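PDB 2ESN: probable transcriptional regulator from Pseudomonas aeruginosa, which probably binds DNA through a LysR-family helix-turn-helix domain and regulates transcription in response to a ligand sensed by its substrate-binding domain. Local coordinates for residues P117-R122 with A295-Q300; R8-N13 with Q50-E55; E196-E201 with P270-I275. All coordinates share one frame; numbering follows the deposited sequence.

Contact 1 of 3, residues P117-R122 with A295-Q300; sequences PPLMNR and AWMIGQ
The guanidinium of R122 meets the amide of Q300 almost perpendicularly, their planes 82° apart, with Q300 OE1 at the guanidinium edge and close to its plane. Within the same helix as Q300, the indole of W296 carries Q300 CG over the centre of one face, 3.5 Å above the ring plane, which probably helps to hold the glutamine chain where it bends at chi2. R122 and Q300 join two helices in one lobe of the periplasmic-binding-protein-like domain of a LysR regulator. Their short segments, 117-122 and 295-300, come no closer than 12.5 Å axis to axis, so side chains must span the gap.

R122 and Q300 both reach across. A bend at chi3 (-65°) turns the otherwise extended arginine chain so that R122 NH1 donates to Q300 OE1 at 2.8 Å, nearly straight at 164°. The donor sits well above the amide carbonyl plane, so the bond misses the lone-pair directions. R122 NH1 also reaches the backbone O of Q300 at 3.0 Å, a weak second bond. Deeper in, L119 CD1 rests against M297 SD at 4.2 Å; M297 also packs on F103 and F105 of strand 102-107, and L119 on L132 of strand 131-136. Beside the arginine, one water donates to Q300 O at 3.3 Å and weakly accepts from R122 NH2 at 3.1 Å.

Contact 2 of 3, residues R8-N13 with Q50-E55; sequences RRLDLN and QGLDDE
L10 lays its CD1 branch over the last turn of helix 38-52, overlapping the backbone of G51 and the tip of L52. L10 CD1 stands 4.4 Å from G51 O and 4.5 Å from L52 CD2, both at the loose end of van der Waals contact. With CG anti to the backbone N (chi1 -170°), the isobutyl group of L10 is carried across to the helix, where G51 has no side chain to hold it off. The backbones can therefore come near, L10 CA lying 6.6 Å from G51 CA.

In this family helix 38-52 is probably the recognition helix of the winged helix-turn-helix, and the contact sits at its C-terminal end. A Schellman motif closes that end: D53, with positive phi (45°), is the C-prime residue, and D54 N turns back to R49 O. In segment 8-13, D11 OD2 accepts from N13 N at 3.1 Å, an Asx turn, while D11 OD1 forms a salt bridge with R47 of helix 38-52. The third subunit packs here too: its W91 donates to L52 O and its R92 forms a salt bridge with D53.

With no hydrogen bond across it, the contact is loose, non-directional van der Waals packing of a leucine methyl on a backbone carbonyl and another leucine methyl, while the polar chemistry around it, D11 with R47 in particular, supplies directional links to the helix.

Contact 3 of 3, residues E196-E201 with P270-I275; sequences EGYLAE and PAPFDI
Y198 and F273 cross at about a right angle, forming a T-shaped pair in which the edge of F273 is turned to the face of Y198. The pair ties helix 195-199 to the loop between strands 266-269 and 278-285, at the distal lobe of the periplasmic-binding-protein-like fold. The ring centroids are 5.1 Å apart and the planes lie at 65°, so the geometry is edge-to-face but tilted. F273 CE2 comes closest to the ring face, with F273 CZ beside it toward the phenol oxygen: F273 CE2 lies 3.5 Å above the plane of the Y198 ring, displaced from its centre toward the rim, and is 3.6 Å from both Y198 CE2 and Y198 CZ.

Y198 points at the loop with CG anti to its own N (chi1 178°), which directs the phenol toward F273. F273 has CG wedged between its backbone N and carbonyl carbon (chi1 47°), a sterically crowded choice that swings the phenyl toward the tyrosine. P272 completes the approach beside the helix, its CG 3.9 Å from Y198 CB. Around the rings, I216 of helix 215-221 touches both residues, and H203 meets the tyrosine ring at a steep angle.

No hydrogen bond crosses between the segments. The phenol is instead held beyond them, by a hydrogen bond between Y198 OH and T251 OG1, and the same Y198 OH lies 3.6 Å from F273 CZ.

In the fold
Contact 2 comes first along the chain, in the DNA-binding part; contact 1 then opens on helix 109-126 and closes on helix 293-303, and both segments of contact 3 fall between these. Contacts 1 and 3 share the substrate-binding domain and flank its mixed sheet in different lobes, with centres about 36 Å apart and nearest atoms about 22 Å apart. Contact 2 lies farther off: its centre is about 47 Å from that of contact 1 and about 77 Å from that of contact 3, on the opposite side of the chain's centre from contact 3. Such an elongated layout is consistent with sensing and DNA binding being separate, joined through helix 68-87.

Contact 1 of 3, residues P117-R122 with A295-Q300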
ATOM      1  N   PRO C 117      23.124 -23.639  -3.573  1.00 29.85           N
ATOM      2  CA  PRO C 117      23.925 -24.722  -4.185  1.00 29.58           C
ATOM      3  C   PRO C 117      23.836 -26.060  -3.455  1.00 30.76           C
ATOM      4  O   PRO C 117      23.497 -27.052  -4.109  1.00 32.76           O
ATOM      5  CB  PRO C 117      25.365 -24.125  -4.204  1.00 29.98           C
ATOM      6  CG  PRO C 117      25.010 -22.519  -4.481  1.00 30.47           C
ATOM      7  CD  PRO C 117      23.928 -22.386  -3.430  1.00 29.24           C
ATOM      8  N   PRO C 118      24.127 -26.099  -2.138  1.00 29.55           N
ATOM      9  CA  PRO C 118      24.007 -27.397  -1.488  1.00 30.61           C
ATOM     10  C   PRO C 118      22.561 -27.870  -1.252  1.00 30.72           C
ATOM     11  O   PRO C 118      22.305 -29.081  -1.249  1.00 31.54           O
ATOM     12  CB  PRO C 118      24.756 -27.214  -0.155  1.00 29.18           C
ATOM     13  CG  PRO C 118      24.634 -25.736   0.194  1.00 29.87           C
ATOM     14  CD  PRO C 118      24.602 -25.036  -1.206  1.00 30.13           C
ATOM     15  N   LEU C 119      21.643 -26.937  -1.036  1.00 30.33           N
ATOM     16  CA  LEU C 119      20.247 -27.301  -0.784  1.00 30.09           C
ATOM     17  C   LEU C 119      19.678 -27.935  -2.041  1.00 27.83           C
ATOM     18  O   LEU C 119      19.118 -29.006  -1.970  1.00 27.26           O
ATOM     19  CB  LEU C 119      19.400 -26.063  -0.473  1.00 30.02           C
ATOM     20  CG  LEU C 119      18.139 -26.179   0.412  1.00 34.01           C
ATOM     21  CD1 LEU C 119      16.954 -25.214   0.015  1.00 29.13           C
ATOM     22  CD2 LEU C 119      17.663 -27.526   1.051  1.00 33.46           C
ATOM     23  N   MET C 120      19.827 -27.272  -3.176  1.00 26.89           N
ATOM     24  CA  MET C 120      19.290 -27.790  -4.404  1.00 28.24           C
ATOM     25  C   MET C 120      20.075 -28.971  -4.994  1.00 30.35           C
ATOM     26  O   MET C 120      19.544 -29.762  -5.757  1.00 30.63           O
ATOM     27  CB  MET C 120      19.040 -26.681  -5.390  1.00 28.09           C
ATOM     28  CG  MET C 120      18.050 -25.540  -4.827  1.00 26.26           C
ATOM     29  SD  MET C 120      16.476 -26.053  -4.199  1.00 11.75           S
ATOM     30  CE  MET C 120      15.761 -26.690  -5.595  1.00 23.83           C
ATOM     31  N   ASN C 121      21.343 -29.094  -4.622  1.00 31.94           N
ATOM     32  CA  ASN C 121      22.110 -30.265  -4.968  1.00 32.22           C
ATOM     33  C   ASN C 121      21.392 -31.527  -4.436  1.00 32.86           C
ATOM     34  O   ASN C 121      21.386 -32.539  -5.113  1.00 34.08           O
ATOM     35  CB  ASN C 121      23.521 -30.197  -4.337  1.00 32.40           C
ATOM     36  CG  ASN C 121      24.327 -31.424  -4.700  1.00 33.04           C
ATOM     37  OD1 ASN C 121      24.682 -31.635  -5.886  1.00 39.00           O
ATOM     38  ND2 ASN C 121      24.387 -32.324  -3.794  1.00 26.82           N
ATOM     39  N   ARG C 122      20.895 -31.459  -3.194  1.00 31.18           N
ATOM     40  CA  ARG C 122      20.151 -32.524  -2.585  1.00 32.93           C
ATOM     41  C   ARG C 122      18.703 -32.580  -3.159  1.00 33.95           C
ATOM     42  O   ARG C 122      18.253 -33.617  -3.669  1.00 33.91           O
ATOM     43  CB  ARG C 122      20.112 -32.320  -1.055  1.00 32.00           C
ATOM     44  CG  ARG C 122      19.267 -33.383  -0.339  1.00 33.84           C
ATOM     45  CD  ARG C 122      18.898 -32.946   1.092  1.00 32.52           C
ATOM     46  NE  ARG C 122      20.093 -32.843   1.934  1.00 30.68           N
ATOM     47  CZ  ARG C 122      20.057 -32.478   3.215  1.00 34.18           C
ATOM     48  NH1 ARG C 122      18.888 -32.151   3.776  1.00 32.19           N
ATOM     49  NH2 ARG C 122      21.187 -32.409   3.917  1.00 35.66           N
ATOM     50  N   ALA C 295       7.871 -27.644   8.538  1.00 44.30           N
ATOM     51  CA  ALA C 295       8.639 -28.528   9.428  1.00 43.84           C
ATOM     52  C   ALA C 295       9.687 -29.336   8.623  1.00 42.90           C
ATOM     53  O   ALA C 295      10.795 -29.497   9.053  1.00 43.41           O
ATOM     54  CB  ALA C 295       7.666 -29.501  10.219  1.00 44.08           C
ATOM     55  N   TRP C 296       9.321 -29.826   7.442  1.00 42.04           N
ATOM     56  CA  TRP C 296      10.295 -30.570   6.614  1.00 41.30           C
ATOM     57  C   TRP C 296      11.491 -29.666   6.202  1.00 40.88           C
ATOM     58  O   TRP C 296      12.691 -30.038   6.377  1.00 40.67           O
ATOM     59  CB  TRP C 296       9.575 -31.136   5.425  1.00 38.79           C
ATOM     60  CG  TRP C 296      10.462 -31.774   4.398  1.00 41.27           C
ATOM     61  CD1 TRP C 296      10.961 -33.035   4.426  1.00 39.29           C
ATOM     62  CD2 TRP C 296      10.915 -31.184   3.169  1.00 36.89           C
ATOM     63  NE1 TRP C 296      11.694 -33.269   3.296  1.00 39.15           N
ATOM     64  CE2 TRP C 296      11.721 -32.138   2.526  1.00 36.58           C
ATOM     65  CE3 TRP C 296      10.757 -29.913   2.579  1.00 38.81           C
ATOM     66  CZ2 TRP C 296      12.332 -31.907   1.293  1.00 36.47           C
ATOM     67  CZ3 TRP C 296      11.384 -29.669   1.317  1.00 39.51           C
ATOM     68  CH2 TRP C 296      12.164 -30.675   0.705  1.00 38.27           C
ATOM     69  N   MET C 297      11.161 -28.469   5.691  1.00 40.06           N
ATOM     70  CA  MET C 297      12.184 -27.576   5.188  1.00 38.90           C
ATOM     71  C   MET C 297      13.082 -27.166   6.329  1.00 40.02           C
ATOM     72  O   MET C 297      14.323 -27.082   6.179  1.00 40.33           O
ATOM     73  CB  MET C 297      11.596 -26.379   4.449  1.00 37.97           C
ATOM     74  CG  MET C 297      12.714 -25.428   3.881  1.00 32.93           C
ATOM     75  SD  MET C 297      13.818 -26.157   2.666  1.00 16.00           S
ATOM     76  CE  MET C 297      12.797 -26.119   1.354  1.00 20.15           C
ATOM     77  N   ILE C 298      12.491 -26.930   7.504  1.00 40.64           N
ATOM     78  CA  ILE C 298      13.307 -26.652   8.679  1.00 39.85           C
ATOM     79  C   ILE C 298      14.294 -27.806   8.951  1.00 40.50           C
ATOM     80  O   ILE C 298      15.478 -27.586   9.147  1.00 39.77           O
ATOM     81  CB  ILE C 298      12.468 -26.382   9.918  1.00 40.94           C
ATOM     82  CG1 ILE C 298      11.838 -24.991   9.855  1.00 40.37           C
ATOM     83  CG2 ILE C 298      13.342 -26.395  11.145  1.00 40.13           C
ATOM     84  CD1 ILE C 298      10.655 -24.824  10.827  1.00 45.14           C
ATOM     85  N   GLY C 299      13.808 -29.048   8.947  1.00 41.98           N
ATOM     86  CA  GLY C 299      14.712 -30.196   9.115  1.00 43.43           C
ATOM     87  C   GLY C 299      15.735 -30.387   7.985  1.00 43.85           C
ATOM     88  O   GLY C 299      16.834 -30.904   8.221  1.00 42.88           O
ATOM     89  N   GLN C 300      15.370 -29.988   6.758  1.00 44.82           N
ATOM     90  CA  GLN C 300      16.295 -30.082   5.634  1.00 45.32           C
ATOM     91  C   GLN C 300      17.589 -29.321   5.902  1.00 47.14           C
ATOM     92  O   GLN C 300      18.671 -29.898   5.749  1.00 47.47           O
ATOM     93  CB  GLN C 300      15.664 -29.652   4.298  1.00 45.41           C
ATOM     94  CG  GLN C 300      14.752 -30.682   3.711  1.00 42.06           C
ATOM     95  CD  GLN C 300      15.418 -32.072   3.544  1.00 42.00           C
ATOM     96  OE1 GLN C 300      16.284 -32.250   2.690  1.00 37.12           O
ATOM     97  NE2 GLN C 300      14.991 -33.058   4.357  1.00 40.74           N
TER
HETATM   98  O   HOH W   1      19.499 -32.992   6.471  1.00 48.80           O

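Contact 2 of 3, residues R8-N13 with Q50-E55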
ATOM      1  N   ARG C   8     -26.818 -20.479  -3.728  1.00 45.11           N
ATOM      2  CA  ARG C   8     -27.469 -21.000  -2.548  1.00 45.44           C
ATOM      3  C   ARG C   8     -28.431 -22.094  -2.979  1.00 44.22           C
ATOM      4  O   ARG C   8     -28.673 -23.030  -2.246  1.00 44.54           O
ATOM      5  CB  ARG C   8     -28.164 -19.859  -1.759  1.00 45.23           C
ATOM      6  CG  ARG C   8     -29.038 -20.366  -0.671  1.00 50.39           C
ATOM      7  CD  ARG C   8     -28.242 -20.681   0.617  1.00 57.00           C
ATOM      8  NE  ARG C   8     -28.580 -22.005   1.144  1.00 63.06           N
ATOM      9  CZ  ARG C   8     -29.767 -22.364   1.639  1.00 65.72           C
ATOM     10  NH1 ARG C   8     -30.778 -21.490   1.738  1.00 66.95           N
ATOM     11  NH2 ARG C   8     -29.942 -23.610   2.046  1.00 66.35           N
ATOM     12  N   ARG C   9     -28.942 -21.983  -4.194  1.00 44.42           N
ATOM     13  CA  ARG C   9     -29.906 -22.921  -4.760  1.00 44.37           C
ATOM     14  C   ARG C   9     -29.284 -24.208  -5.356  1.00 42.91           C
ATOM     15  O   ARG C   9     -29.921 -25.246  -5.420  1.00 44.11           O
ATOM     16  CB  ARG C   9     -30.684 -22.221  -5.875  1.00 45.09           C
ATOM     17  CG  ARG C   9     -32.042 -22.834  -6.096  1.00 50.41           C
ATOM     18  CD  ARG C   9     -33.052 -22.178  -5.164  1.00 56.47           C
ATOM     19  NE  ARG C   9     -34.030 -23.104  -4.571  1.00 58.78           N
ATOM     20  CZ  ARG C   9     -35.192 -23.471  -5.125  1.00 59.69           C
ATOM     21  NH1 ARG C   9     -36.000 -24.293  -4.453  1.00 57.61           N
ATOM     22  NH2 ARG C   9     -35.556 -23.042  -6.342  1.00 59.55           N
ATOM     23  N   LEU C  10     -28.044 -24.134  -5.788  1.00 40.07           N
ATOM     24  CA  LEU C  10     -27.423 -25.236  -6.511  1.00 37.75           C
ATOM     25  C   LEU C  10     -26.680 -26.127  -5.527  1.00 36.23           C
ATOM     26  O   LEU C  10     -25.938 -25.644  -4.649  1.00 36.03           O
ATOM     27  CB  LEU C  10     -26.484 -24.667  -7.564  1.00 37.45           C
ATOM     28  CG  LEU C  10     -25.837 -25.555  -8.642  1.00 38.88           C
ATOM     29  CD1 LEU C  10     -26.850 -26.239  -9.573  1.00 38.97           C
ATOM     30  CD2 LEU C  10     -24.767 -24.789  -9.388  1.00 37.70           C
ATOM     31  N   ASP C  11     -26.856 -27.436  -5.677  1.00 34.37           N
ATOM     32  CA  ASP C  11     -25.917 -28.347  -5.018  1.00 31.64           C
ATOM     33  C   ASP C  11     -24.562 -28.234  -5.719  1.00 31.62           C
ATOM     34  O   ASP C  11     -24.296 -28.914  -6.709  1.00 29.19           O
ATOM     35  CB  ASP C  11     -26.427 -29.763  -5.051  1.00 32.12           C
ATOM     36  CG  ASP C  11     -25.546 -30.709  -4.261  1.00 30.58           C
ATOM     37  OD1 ASP C  11     -25.975 -31.830  -4.017  1.00 29.76           O
ATOM     38  OD2 ASP C  11     -24.435 -30.348  -3.883  1.00 25.69           O
ATOM     39  N   LEU C  12     -23.714 -27.357  -5.176  1.00 30.14           N
ATOM     40  CA  LEU C  12     -22.361 -27.149  -5.662  1.00 29.83           C
ATOM     41  C   LEU C  12     -21.479 -28.404  -5.879  1.00 29.50           C
ATOM     42  O   LEU C  12     -20.511 -28.361  -6.670  1.00 30.56           O
ATOM     43  CB  LEU C  12     -21.638 -26.136  -4.726  1.00 29.04           C
ATOM     44  CG  LEU C  12     -22.336 -24.751  -4.611  1.00 30.95           C
ATOM     45  CD1 LEU C  12     -21.574 -23.779  -3.711  1.00 30.21           C
ATOM     46  CD2 LEU C  12     -22.610 -24.106  -5.971  1.00 30.35           C
ATOM     47  N   ASN C  13     -21.748 -29.487  -5.155  1.00 29.22           N
ATOM     48  CA  ASN C  13     -20.962 -30.704  -5.321  1.00 31.01           C
ATOM     49  C   ASN C  13     -21.174 -31.269  -6.692  1.00 30.65           C
ATOM     50  O   ASN C  13     -20.263 -31.923  -7.213  1.00 29.34           O
ATOM     51  CB  ASN C  13     -21.302 -31.815  -4.305  1.00 30.62           C
ATOM     52  CG  ASN C  13     -21.050 -31.403  -2.924  1.00 31.89           C
ATOM     53  OD1 ASN C  13     -21.978 -31.343  -2.084  1.00 33.49           O
ATOM     54  ND2 ASN C  13     -19.825 -31.076  -2.645  1.00 28.35           N
ATOM     55  N   GLN C  50     -31.296 -31.168 -14.244  1.00 35.57           N
ATOM     56  CA  GLN C  50     -32.476 -30.570 -13.605  1.00 38.11           C
ATOM     57  C   GLN C  50     -32.118 -29.255 -12.934  1.00 39.63           C
ATOM     58  O   GLN C  50     -32.837 -28.298 -13.126  1.00 42.03           O
ATOM     59  CB  GLN C  50     -33.085 -31.524 -12.608  1.00 37.45           C
ATOM     60  CG  GLN C  50     -33.672 -32.798 -13.251  1.00 39.50           C
ATOM     61  CD  GLN C  50     -34.620 -32.513 -14.380  1.00 41.79           C
ATOM     62  OE1 GLN C  50     -35.467 -31.647 -14.280  1.00 47.03           O
ATOM     63  NE2 GLN C  50     -34.496 -33.261 -15.467  1.00 46.52           N
ATOM     64  N   GLY C  51     -30.988 -29.190 -12.221  1.00 40.12           N
ATOM     65  CA  GLY C  51     -30.514 -27.944 -11.636  1.00 40.90           C
ATOM     66  C   GLY C  51     -30.234 -26.774 -12.605  1.00 42.79           C
ATOM     67  O   GLY C  51     -30.319 -25.606 -12.196  1.00 42.82           O
ATOM     68  N   LEU C  52     -29.857 -27.074 -13.857  1.00 41.14           N
ATOM     69  CA  LEU C  52     -29.447 -26.056 -14.806  1.00 40.86           C
ATOM     70  C   LEU C  52     -30.460 -25.980 -15.890  1.00 41.68           C
ATOM     71  O   LEU C  52     -30.359 -25.130 -16.799  1.00 41.87           O
ATOM     72  CB  LEU C  52     -28.041 -26.345 -15.351  1.00 40.21           C
ATOM     73  CG  LEU C  52     -27.027 -26.163 -14.228  1.00 37.37           C
ATOM     74  CD1 LEU C  52     -25.621 -26.586 -14.621  1.00 39.90           C
ATOM     75  CD2 LEU C  52     -27.020 -24.675 -13.740  1.00 40.81           C
ATOM     76  N   ASP C  53     -31.464 -26.862 -15.776  1.00 41.98           N
ATOM     77  CA  ASP C  53     -32.499 -26.995 -16.768  1.00 42.76           C
ATOM     78  C   ASP C  53     -31.900 -26.997 -18.190  1.00 43.36           C
ATOM     79  O   ASP C  53     -32.254 -26.169 -19.046  1.00 43.22           O
ATOM     80  CB  ASP C  53     -33.533 -25.875 -16.603  1.00 44.10           C
ATOM     81  CG  ASP C  53     -34.721 -26.067 -17.503  1.00 45.01           C
ATOM     82  OD1 ASP C  53     -35.142 -27.223 -17.708  1.00 43.69           O
ATOM     83  OD2 ASP C  53     -35.239 -25.048 -17.984  1.00 49.55           O
ATOM     84  N   ASP C  54     -31.028 -27.978 -18.453  1.00 42.28           N
ATOM     85  CA  ASP C  54     -30.319 -28.085 -19.723  1.00 40.89           C
ATOM     86  C   ASP C  54     -29.722 -29.516 -19.711  1.00 39.69           C
ATOM     87  O   ASP C  54     -29.436 -30.063 -18.632  1.00 37.62           O
ATOM     88  CB  ASP C  54     -29.208 -27.003 -19.786  1.00 40.89           C
ATOM     89  CG  ASP C  54     -28.532 -26.885 -21.192  1.00 43.30           C
ATOM     90  OD1 ASP C  54     -29.045 -26.139 -22.048  1.00 44.93           O
ATOM     91  OD2 ASP C  54     -27.467 -27.513 -21.444  1.00 39.65           O
ATOM     92  N   GLU C  55     -29.583 -30.074 -20.915  1.00 39.15           N
ATOM     93  CA  GLU C  55     -28.926 -31.324 -21.235  1.00 39.57           C
ATOM     94  C   GLU C  55     -27.464 -31.282 -20.903  1.00 37.11           C
ATOM     95  O   GLU C  55     -26.922 -32.301 -20.484  1.00 37.99           O
ATOM     96  CB  GLU C  55     -29.025 -31.634 -22.752  1.00 38.58           C
ATOM     97  CG  GLU C  55     -30.378 -32.024 -23.229  1.00 45.43           C
ATOM     98  CD  GLU C  55     -31.049 -33.098 -22.365  1.00 55.95           C
ATOM     99  OE1 GLU C  55     -32.298 -33.025 -22.281  1.00 58.37           O
ATOM    100  OE2 GLU C  55     -30.374 -34.019 -21.791  1.00 59.10           O
TER

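Contact 3 of 3, residues E196-E201 with P270-I275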
ATOM      1  N   GLU C 196      45.660   0.852  10.829  1.00 43.89           N
ATOM      2  CA  GLU C 196      45.781   2.151  10.156  1.00 43.75           C
ATOM      3  C   GLU C 196      45.881   1.940   8.672  1.00 42.59           C
ATOM      4  O   GLU C 196      45.451   2.795   7.880  1.00 43.58           O
ATOM      5  CB  GLU C 196      47.031   2.988  10.609  1.00 44.36           C
ATOM      6  CG  GLU C 196      46.988   3.589  12.038  1.00 48.44           C
ATOM      7  CD  GLU C 196      48.105   4.675  12.364  1.00 48.86           C
ATOM      8  OE1 GLU C 196      48.344   4.891  13.585  1.00 53.84           O
ATOM      9  OE2 GLU C 196      48.709   5.333  11.445  1.00 54.92           O
ATOM     10  N   GLY C 197      46.518   0.838   8.292  1.00 40.60           N
ATOM     11  CA  GLY C 197      46.718   0.495   6.870  1.00 39.85           C
ATOM     12  C   GLY C 197      45.327   0.303   6.249  1.00 38.58           C
ATOM     13  O   GLY C 197      45.013   0.908   5.217  1.00 36.98           O
ATOM     14  N   TYR C 198      44.486  -0.447   6.967  1.00 36.70           N
ATOM     15  CA  TYR C 198      43.098  -0.624   6.627  1.00 36.22           C
ATOM     16  C   TYR C 198      42.371   0.699   6.595  1.00 36.03           C
ATOM     17  O   TYR C 198      41.616   0.920   5.677  1.00 35.22           O
ATOM     18  CB  TYR C 198      42.431  -1.521   7.660  1.00 36.88           C
ATOM     19  CG  TYR C 198      40.929  -1.786   7.507  1.00 35.26           C
ATOM     20  CD1 TYR C 198      40.479  -2.887   6.776  1.00 33.63           C
ATOM     21  CD2 TYR C 198      39.964  -0.987   8.177  1.00 34.29           C
ATOM     22  CE1 TYR C 198      39.085  -3.181   6.653  1.00 35.59           C
ATOM     23  CE2 TYR C 198      38.555  -1.295   8.092  1.00 34.95           C
ATOM     24  CZ  TYR C 198      38.137  -2.412   7.346  1.00 38.45           C
ATOM     25  OH  TYR C 198      36.809  -2.762   7.234  1.00 33.32           O
ATOM     26  N   LEU C 199      42.595   1.580   7.577  1.00 35.95           N
ATOM     27  CA  LEU C 199      41.821   2.838   7.590  1.00 36.63           C
ATOM     28  C   LEU C 199      42.332   3.881   6.632  1.00 36.41           C
ATOM     29  O   LEU C 199      41.639   4.870   6.390  1.00 35.44           O
ATOM     30  CB  LEU C 199      41.654   3.440   8.993  1.00 35.17           C
ATOM     31  CG  LEU C 199      40.964   2.507   9.976  1.00 38.31           C
ATOM     32  CD1 LEU C 199      41.122   3.080  11.355  1.00 38.76           C
ATOM     33  CD2 LEU C 199      39.462   2.308   9.604  1.00 37.79           C
ATOM     34  N   ALA C 200      43.526   3.643   6.064  1.00 37.48           N
ATOM     35  CA  ALA C 200      44.084   4.505   5.013  1.00 37.19           C
ATOM     36  C   ALA C 200      43.597   4.184   3.588  1.00 36.93           C
ATOM     37  O   ALA C 200      43.943   4.895   2.626  1.00 37.77           O
ATOM     38  CB  ALA C 200      45.622   4.450   5.072  1.00 38.54           C
ATOM     39  N   GLU C 201      42.776   3.143   3.429  1.00 36.38           N
ATOM     40  CA  GLU C 201      42.184   2.870   2.105  1.00 35.12           C
ATOM     41  C   GLU C 201      40.745   3.369   1.981  1.00 35.68           C
ATOM     42  O   GLU C 201      40.129   3.708   2.962  1.00 35.35           O
ATOM     43  CB  GLU C 201      42.207   1.369   1.805  1.00 34.68           C
ATOM     44  CG  GLU C 201      43.603   0.720   1.715  1.00 31.94           C
ATOM     45  CD  GLU C 201      44.485   1.355   0.613  1.00 31.25           C
ATOM     46  OE1 GLU C 201      43.977   1.756  -0.482  1.00 32.20           O
ATOM     47  OE2 GLU C 201      45.710   1.474   0.896  1.00 34.55           O
ATOM     48  N   PRO C 270      43.117 -11.714   7.500  1.00 39.15           N
ATOM     49  CA  PRO C 270      42.374 -11.509   8.755  1.00 39.45           C
ATOM     50  C   PRO C 270      42.112 -10.023   8.962  1.00 39.84           C
ATOM     51  O   PRO C 270      42.897  -9.196   8.526  1.00 39.25           O
ATOM     52  CB  PRO C 270      43.292 -12.100   9.817  1.00 39.44           C
ATOM     53  CG  PRO C 270      44.708 -12.132   9.109  1.00 41.40           C
ATOM     54  CD  PRO C 270      44.464 -12.318   7.682  1.00 37.99           C
ATOM     55  N   ALA C 271      40.976  -9.686   9.561  1.00 39.77           N
ATOM     56  CA  ALA C 271      40.713  -8.314   9.888  1.00 41.35           C
ATOM     57  C   ALA C 271      41.679  -7.860  10.983  1.00 41.00           C
ATOM     58  O   ALA C 271      41.905  -8.612  11.931  1.00 42.85           O
ATOM     59  CB  ALA C 271      39.277  -8.148  10.363  1.00 40.18           C
ATOM     60  N   PRO C 272      42.192  -6.622  10.895  1.00 41.15           N
ATOM     61  CA  PRO C 272      42.982  -6.051  11.957  1.00 42.16           C
ATOM     62  C   PRO C 272      42.178  -5.496  13.175  1.00 42.98           C
ATOM     63  O   PRO C 272      42.672  -4.615  13.879  1.00 44.19           O
ATOM     64  CB  PRO C 272      43.680  -4.906  11.235  1.00 42.12           C
ATOM     65  CG  PRO C 272      42.678  -4.418  10.294  1.00 41.21           C
ATOM     66  CD  PRO C 272      42.047  -5.664   9.771  1.00 40.96           C
ATOM     67  N   PHE C 273      40.966  -5.995  13.409  1.00 43.00           N
ATOM     68  CA  PHE C 273      40.159  -5.642  14.577  1.00 42.41           C
ATOM     69  C   PHE C 273      39.233  -6.830  14.818  1.00 43.33           C
ATOM     70  O   PHE C 273      39.160  -7.763  13.991  1.00 42.90           O
ATOM     71  CB  PHE C 273      39.367  -4.333  14.348  1.00 41.97           C
ATOM     72  CG  PHE C 273      38.657  -4.266  13.038  1.00 39.80           C
ATOM     73  CD1 PHE C 273      37.302  -4.596  12.937  1.00 41.70           C
ATOM     74  CD2 PHE C 273      39.312  -3.836  11.892  1.00 40.26           C
ATOM     75  CE1 PHE C 273      36.629  -4.541  11.701  1.00 40.65           C
ATOM     76  CE2 PHE C 273      38.635  -3.774  10.636  1.00 39.14           C
ATOM     77  CZ  PHE C 273      37.311  -4.142  10.540  1.00 38.71           C
ATOM     78  N   ASP C 274      38.534  -6.816  15.945  1.00 43.75           N
ATOM     79  CA  ASP C 274      37.726  -7.970  16.354  1.00 44.62           C
ATOM     80  C   ASP C 274      36.386  -7.886  15.658  1.00 42.66           C
ATOM     81  O   ASP C 274      35.720  -6.864  15.764  1.00 42.66           O
ATOM     82  CB  ASP C 274      37.478  -7.977  17.896  1.00 45.22           C
ATOM     83  CG  ASP C 274      38.775  -8.081  18.715  1.00 50.06           C
ATOM     84  OD1 ASP C 274      39.760  -8.698  18.216  1.00 47.77           O
ATOM     85  OD2 ASP C 274      38.794  -7.540  19.871  1.00 55.92           O
ATOM     86  N   ILE C 275      35.979  -8.969  14.995  1.00 42.61           N
ATOM     87  CA  ILE C 275      34.606  -9.081  14.463  1.00 42.37           C
ATOM     88  C   ILE C 275      34.030 -10.385  14.937  1.00 42.46           C
ATOM     89  O   ILE C 275      34.630 -11.415  14.719  1.00 43.48           O
ATOM     90  CB  ILE C 275      34.577  -9.097  12.895  1.00 43.03           C
ATOM     91  CG1 ILE C 275      35.424  -7.954  12.302  1.00 41.52           C
ATOM     92  CG2 ILE C 275      33.136  -8.985  12.400  1.00 42.14           C
ATOM     93  CD1 ILE C 275      35.821  -8.159  10.733  1.00 42.86           C
TER